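Local coordinates for amine Dehydrogenase (PDB 1JMX), which carries two covalently bound c-type hemes and probably transfers electrons, alongside three beta-rich domains, at residues A278-Q290 against S300-K312. Sequence-based numbering, arbitrary orientation.
Sequences AVKEGKARLLAVQ and SEITLVGSGLAGK
An antiparallel hairpin, strands 285-295 and 299-307, brings Arg285 opposite Ser307, Ala288 opposite Val305 and Gln290 opposite Thr303 as hydrogen-bonded pairs. Between the first two of these pairs the ladder slips: Leu287 and Ala288 both face Val305, a classic beta bulge, and Ala288 N reaches Val305 O at 3.3 Å from above the carbonyl plane. On one face a chi1 of -167° turns Val289 CG1 away from the backbone N and onto Ile302 CG2 at a tight 3.5 Å, while Leu304 lies alongside Val289. Leu286 CD1 meets Leu309 CD2 at 3.6 Å, the two side chains crossing at about a right angle; Val357 of strand 354-362 covers Leu286 and Val289. On the other face, Gln290 CD sits 3.7 Å from Val305 CG2; OE1 accepts from Arg197 NE and NE2 donates to Val196 O, both on strand 194-204 of the neighbouring barrel. Ser307 OG donates to Lys283 O at 3.2 Å, while its CB rests 3.9 Å from Val279 CG1. Replacing Ser307 by alanine would probably leave Lys283 O without this donor and the 281-284 turn less firmly fixed. The hairpin opens domain III, whose E-set membership is consistent with an immunoglobulin-like beta sandwich, packed here against an eight-stranded antiparallel barrel.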
# COMPACT_ATOMS: atom_id res chain seq x y z
N ALA A 278 -25.10 -14.04 -15.53
CA ALA A 278 -25.54 -14.82 -16.67
C ALA A 278 -26.35 -16.02 -16.21
O ALA A 278 -26.29 -16.40 -15.03
CB ALA A 278 -24.35 -15.28 -17.52
N VAL A 279 -27.10 -16.60 -17.14
CA VAL A 279 -27.93 -17.76 -16.85
C VAL A 279 -27.85 -18.75 -18.00
O VAL A 279 -27.95 -18.36 -19.16
CB VAL A 279 -29.40 -17.34 -16.60
CG1 VAL A 279 -30.30 -18.55 -16.59
CG2 VAL A 279 -29.50 -16.62 -15.28
N LYS A 280 -27.66 -20.02 -17.67
CA LYS A 280 -27.57 -21.05 -18.69
C LYS A 280 -28.94 -21.42 -19.24
O LYS A 280 -29.94 -21.47 -18.51
CB LYS A 280 -26.89 -22.30 -18.15
CG LYS A 280 -26.62 -23.34 -19.22
CD LYS A 280 -26.08 -24.63 -18.62
CE LYS A 280 -25.87 -25.71 -19.70
NZ LYS A 280 -27.16 -26.09 -20.37
N GLU A 281 -28.97 -21.69 -20.54
CA GLU A 281 -30.18 -22.10 -21.22
C GLU A 281 -30.69 -23.37 -20.55
O GLU A 281 -29.91 -24.13 -19.99
CB GLU A 281 -29.88 -22.37 -22.69
CG GLU A 281 -28.78 -23.42 -22.90
CD GLU A 281 -28.57 -23.78 -24.36
OE1 GLU A 281 -27.44 -24.18 -24.70
OE2 GLU A 281 -29.54 -23.67 -25.16
N GLY A 282 -32.00 -23.57 -20.58
CA GLY A 282 -32.58 -24.75 -19.96
C GLY A 282 -33.47 -24.44 -18.78
O GLY A 282 -34.28 -25.28 -18.39
N LYS A 283 -33.28 -23.27 -18.17
CA LYS A 283 -34.09 -22.83 -17.03
C LYS A 283 -34.60 -21.43 -17.39
O LYS A 283 -33.80 -20.59 -17.81
CB LYS A 283 -33.26 -22.72 -15.75
CG LYS A 283 -32.16 -23.76 -15.58
CD LYS A 283 -31.19 -23.36 -14.44
CE LYS A 283 -30.53 -21.98 -14.67
NZ LYS A 283 -29.69 -21.94 -15.90
N ALA A 284 -35.90 -21.19 -17.23
CA ALA A 284 -36.50 -19.89 -17.53
C ALA A 284 -36.19 -18.87 -16.44
O ALA A 284 -36.60 -19.02 -15.28
CB ALA A 284 -38.02 -20.02 -17.70
N ARG A 285 -35.44 -17.84 -16.82
CA ARG A 285 -35.06 -16.77 -15.91
C ARG A 285 -35.27 -15.43 -16.59
O ARG A 285 -35.30 -15.34 -17.82
CB ARG A 285 -33.58 -16.91 -15.51
CG ARG A 285 -33.24 -18.11 -14.62
CD ARG A 285 -33.10 -17.75 -13.12
NE ARG A 285 -31.89 -16.96 -12.83
CZ ARG A 285 -31.84 -15.62 -12.88
NH1 ARG A 285 -32.93 -14.91 -13.19
NH2 ARG A 285 -30.69 -15.00 -12.64
N LEU A 286 -35.45 -14.40 -15.79
CA LEU A 286 -35.63 -13.05 -16.29
C LEU A 286 -34.51 -12.26 -15.62
O LEU A 286 -34.61 -11.91 -14.44
CB LEU A 286 -37.01 -12.53 -15.91
CG LEU A 286 -37.51 -11.21 -16.51
CD1 LEU A 286 -37.24 -11.15 -18.00
CD2 LEU A 286 -38.99 -11.07 -16.21
N LEU A 287 -33.41 -12.07 -16.35
CA LEU A 287 -32.22 -11.37 -15.87
C LEU A 287 -32.33 -9.89 -15.52
O LEU A 287 -32.03 -9.50 -14.39
CB LEU A 287 -31.07 -11.54 -16.86
CG LEU A 287 -30.26 -12.83 -16.86
CD1 LEU A 287 -29.05 -12.63 -17.77
CD2 LEU A 287 -29.81 -13.15 -15.44
N ALA A 288 -32.71 -9.07 -16.49
CA ALA A 288 -32.80 -7.63 -16.26
C ALA A 288 -33.69 -6.87 -17.25
O ALA A 288 -34.12 -7.40 -18.27
CB ALA A 288 -31.40 -7.04 -16.26
N VAL A 289 -33.99 -5.62 -16.89
CA VAL A 289 -34.78 -4.70 -17.70
C VAL A 289 -33.74 -3.63 -18.01
O VAL A 289 -33.03 -3.19 -17.11
CB VAL A 289 -35.93 -4.03 -16.89
CG1 VAL A 289 -36.90 -3.34 -17.83
CG2 VAL A 289 -36.65 -5.05 -16.04
N GLN A 290 -33.61 -3.24 -19.28
CA GLN A 290 -32.63 -2.23 -19.65
C GLN A 290 -33.26 -1.19 -20.58
O GLN A 290 -33.50 -1.47 -21.75
CB GLN A 290 -31.43 -2.89 -20.36
CG GLN A 290 -30.79 -4.05 -19.59
CD GLN A 290 -29.54 -4.59 -20.26
OE1 GLN A 290 -29.32 -4.38 -21.45
NE2 GLN A 290 -28.70 -5.27 -19.49
N SER A 300 -40.04 5.26 -24.15
CA SER A 300 -38.70 4.68 -24.04
C SER A 300 -38.58 3.27 -24.60
O SER A 300 -39.50 2.46 -24.48
CB SER A 300 -38.25 4.68 -22.58
OG SER A 300 -37.02 4.00 -22.41
N GLU A 301 -37.43 3.01 -25.21
CA GLU A 301 -37.13 1.70 -25.77
C GLU A 301 -36.57 0.86 -24.63
O GLU A 301 -35.50 1.17 -24.09
CB GLU A 301 -36.09 1.83 -26.89
CG GLU A 301 -36.11 0.70 -27.95
CD GLU A 301 -35.22 -0.49 -27.61
OE1 GLU A 301 -33.98 -0.33 -27.56
OE2 GLU A 301 -35.78 -1.61 -27.42
N ILE A 302 -37.33 -0.13 -24.20
CA ILE A 302 -36.90 -1.00 -23.13
C ILE A 302 -36.65 -2.40 -23.67
O ILE A 302 -37.40 -2.90 -24.51
CB ILE A 302 -37.96 -1.08 -22.02
CG1 ILE A 302 -38.11 0.29 -21.36
CG2 ILE A 302 -37.57 -2.11 -20.99
CD1 ILE A 302 -39.07 0.29 -20.20
N THR A 303 -35.58 -3.02 -23.21
CA THR A 303 -35.25 -4.36 -23.63
C THR A 303 -35.10 -5.28 -22.42
O THR A 303 -34.54 -4.89 -21.40
CB THR A 303 -34.00 -4.39 -24.55
OG1 THR A 303 -33.13 -5.45 -24.14
CG2 THR A 303 -33.27 -3.06 -24.53
N LEU A 304 -35.73 -6.44 -22.50
CA LEU A 304 -35.69 -7.44 -21.43
C LEU A 304 -34.65 -8.49 -21.77
O LEU A 304 -34.57 -8.96 -22.91
CB LEU A 304 -37.07 -8.09 -21.25
CG LEU A 304 -38.22 -7.24 -20.69
CD1 LEU A 304 -37.81 -6.65 -19.34
CD2 LEU A 304 -38.60 -6.13 -21.66
N VAL A 305 -33.83 -8.84 -20.79
CA VAL A 305 -32.78 -9.83 -20.98
C VAL A 305 -33.13 -11.03 -20.13
O VAL A 305 -33.67 -10.88 -19.02
CB VAL A 305 -31.40 -9.27 -20.53
CG1 VAL A 305 -30.27 -10.17 -21.00
CG2 VAL A 305 -31.20 -7.85 -21.05
N GLY A 306 -32.87 -12.23 -20.65
CA GLY A 306 -33.18 -13.42 -19.88
C GLY A 306 -33.00 -14.72 -20.62
O GLY A 306 -32.43 -14.76 -21.71
N SER A 307 -33.48 -15.79 -20.00
CA SER A 307 -33.40 -17.11 -20.58
C SER A 307 -34.78 -17.77 -20.60
O SER A 307 -35.49 -17.77 -19.60
CB SER A 307 -32.41 -17.97 -19.78
OG SER A 307 -32.31 -19.28 -20.32
N GLY A 308 -35.15 -18.32 -21.76
CA GLY A 308 -36.44 -18.98 -21.90
C GLY A 308 -37.61 -18.01 -21.82
O GLY A 308 -38.61 -18.30 -21.16
N LEU A 309 -37.47 -16.86 -22.48
CA LEU A 309 -38.52 -15.85 -22.48
C LEU A 309 -39.63 -16.19 -23.47
O LEU A 309 -39.41 -16.27 -24.68
CB LEU A 309 -37.94 -14.46 -22.81
CG LEU A 309 -36.88 -13.88 -21.86
CD1 LEU A 309 -36.49 -12.49 -22.33
CD2 LEU A 309 -37.41 -13.84 -20.44
N ALA A 310 -40.82 -16.43 -22.94
CA ALA A 310 -41.98 -16.74 -23.78
C ALA A 310 -43.21 -16.15 -23.12
O ALA A 310 -43.41 -16.27 -21.89
CB ALA A 310 -42.14 -18.25 -23.96
N GLY A 311 -44.03 -15.49 -23.92
CA GLY A 311 -45.22 -14.88 -23.39
C GLY A 311 -45.31 -13.43 -23.78
O GLY A 311 -44.54 -12.92 -24.60
N LYS A 312 -46.27 -12.75 -23.17
CA LYS A 312 -46.48 -11.35 -23.45
C LYS A 312 -45.93 -10.53 -22.30
O LYS A 312 -46.18 -10.83 -21.13
CB LYS A 312 -47.98 -11.09 -23.64
CG LYS A 312 -48.32 -9.66 -24.01
CD LYS A 312 -49.52 -9.18 -23.20
CE LYS A 312 -49.23 -9.24 -21.69
NZ LYS A 312 -50.31 -8.61 -20.86